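Local coordinates for protein rusticyanin (Thiobacillus ferrooxidans, PDB 2CAK) that carries electrons from cytochrome c552 to the A-type oxidase in the periplasm, as a monomeric blue copper protein with one copper ion, at residues Y135-I139 / P140-A144. Residues are numbered along the deposited sequence; the frame is centred on the assembly and turned at random. Where two conformers were deposited one is given.
With CU1 (copper (I) ion), chain B.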
loop_
_atom_site.group_PDB
_atom_site.type_symbol
_atom_site.label_atom_id
_atom_site.label_comp_id
_atom_site.label_asym_id
_atom_site.label_seq_id
_atom_site.Cartn_x
_atom_site.Cartn_y
_atom_site.Cartn_z
ATOM N N TYR A 135 -3.263 6.436 1.517
ATOM C CA TYR A 135 -2.519 5.306 2.072
ATOM C C TYR A 135 -1.171 5.858 2.568
ATOM O O TYR A 135 -0.533 6.632 1.867
ATOM C CB TYR A 135 -2.350 4.149 1.079
ATOM C CG TYR A 135 -1.710 4.427 -0.266
ATOM C CD1 TYR A 135 -2.427 4.930 -1.346
ATOM C CD2 TYR A 135 -0.366 4.191 -0.470
ATOM C CE1 TYR A 135 -1.838 5.191 -2.565
ATOM C CE2 TYR A 135 0.227 4.423 -1.695
ATOM C CZ TYR A 135 -0.503 4.921 -2.729
ATOM O OH TYR A 135 0.126 5.169 -3.942
ATOM N N VAL A 136 -0.800 5.459 3.798
ATOM C CA VAL A 136 0.330 6.019 4.504
ATOM C C VAL A 136 1.103 4.922 5.194
ATOM O O VAL A 136 0.538 3.883 5.551
ATOM C CB VAL A 136 -0.077 7.129 5.511
ATOM C CG1 VAL A 136 -1.015 8.150 4.914
ATOM C CG2 VAL A 136 -0.702 6.555 6.779
ATOM N N CYS A 137 2.364 5.153 5.472
ATOM C CA CYS A 137 3.168 4.379 6.387
ATOM C C CYS A 137 3.216 5.106 7.758
ATOM O O CYS A 137 3.337 6.343 7.772
ATOM C CB CYS A 137 4.583 4.196 5.877
ATOM S SG CYS A 137 5.684 3.282 7.013
ATOM N N GLN A 138 3.127 4.315 8.836
ATOM C CA GLN A 138 3.141 4.890 10.183
ATOM C C GLN A 138 4.514 4.978 10.835
ATOM O O GLN A 138 4.595 5.504 11.959
ATOM C CB GLN A 138 2.198 4.107 11.126
ATOM C CG GLN A 138 0.742 4.317 10.783
ATOM C CD GLN A 138 -0.097 3.785 11.952
ATOM O OE1 GLN A 138 -0.488 2.636 12.156
ATOM N NE2 GLN A 138 -0.260 4.755 12.822
ATOM N N ILE A 139 5.578 4.484 10.207
ATOM C CA ILE A 139 6.884 4.629 10.842
ATOM C C ILE A 139 7.171 6.092 11.036
ATOM O O ILE A 139 7.009 6.846 10.052
ATOM C CB ILE A 139 8.018 3.975 10.057
ATOM C CG1 ILE A 139 7.902 2.445 10.039
ATOM C CG2 ILE A 139 9.381 4.361 10.651
ATOM C CD1 ILE A 139 9.011 1.723 9.247
ATOM N N PRO A 140 7.542 6.551 12.221
ATOM C CA PRO A 140 7.784 8.018 12.388
ATOM C C PRO A 140 8.706 8.612 11.356
ATOM O O PRO A 140 9.777 8.095 11.050
ATOM C CB PRO A 140 8.392 8.076 13.812
ATOM C CG PRO A 140 7.658 6.952 14.528
ATOM C CD PRO A 140 7.645 5.834 13.488
ATOM N N GLY A 141 8.248 9.687 10.734
ATOM C CA GLY A 141 8.961 10.403 9.718
ATOM C C GLY A 141 8.655 10.017 8.297
ATOM O O GLY A 141 8.936 10.788 7.385
ATOM N N HIS A 142 8.133 8.806 8.034
ATOM C CA HIS A 142 8.067 8.353 6.661
ATOM C C HIS A 142 6.977 9.081 5.864
ATOM O O HIS A 142 7.277 9.516 4.740
ATOM C CB HIS A 142 7.868 6.831 6.611
ATOM C CG HIS A 142 9.111 6.061 6.950
ATOM N ND1 HIS A 142 9.215 4.706 6.708
ATOM C CD2 HIS A 142 10.278 6.496 7.508
ATOM C CE1 HIS A 142 10.435 4.363 7.130
ATOM N NE2 HIS A 142 11.104 5.415 7.616
ATOM N N ALA A 143 5.764 9.179 6.394
ATOM C CA ALA A 143 4.742 9.964 5.716
ATOM C C ALA A 143 5.134 11.432 5.500
ATOM O O ALA A 143 4.794 12.007 4.460
ATOM C CB ALA A 143 3.389 9.814 6.417
ATOM N N ALA A 144 5.779 11.985 6.505
ATOM C CA ALA A 144 6.231 13.374 6.429
ATOM C C ALA A 144 7.228 13.604 5.311
ATOM O O ALA A 144 7.367 14.718 4.795
ATOM C CB ALA A 144 6.823 13.786 7.765
HETATM CU CU CU1 B . 7.716 3.405 6.092
HETATM O O HOH W 1 4.887 8.129 9.063
#
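Cys137, just past strand 131-136, and His142, five residues on in the loop, bind the same copper ion. Cys137 SG binds it at 2.2 Å. Its chi1 of 178° sets the sulfur anti to the backbone N, where it meets the metal. His142 ND1 binds the copper at 2.1 Å. The sulfur stands oblique to the imidazole, 68° off the ring normal. It also accepts a hydrogen bond from the backbone N of Ile139, SG to N 3.4 Å, which probably tempers the charge of the thiolate.

Ile139 and His142 run side by side and point the same way. The CG2 methyl of Ile139 sits over the centre of one ring face, 3.7 Å from the centroid of the His142 ring, as a CH-pi contact. Ile139 CD1 lies above the ring plane but outside the ring outline, 3.7 Å from His142 CE1, and also comes close to the copper. Phe50 meets the same imidazole edge-to-face.

Ile139 to His142 form a type II beta turn. His142 N donates a nearly straight hydrogen bond to Ile139 O, N to O 3.0 Å. One water spans the turn as well: it donates to Cys137 O and Ile139 O, and it accepts from Ala143 N at 3.0 Å. Ala143 CB rests 3.7 Å from Cys137 O. Gly141 takes the third turn position with phi 94°, where a CB would collide with the carbonyl O of Pro140.

His84 and Met147 complete the metal site. This is the C-terminal ligand loop of a cupredoxin, running from the cysteine through the histidine to the methionine of a type 1 blue copper centre.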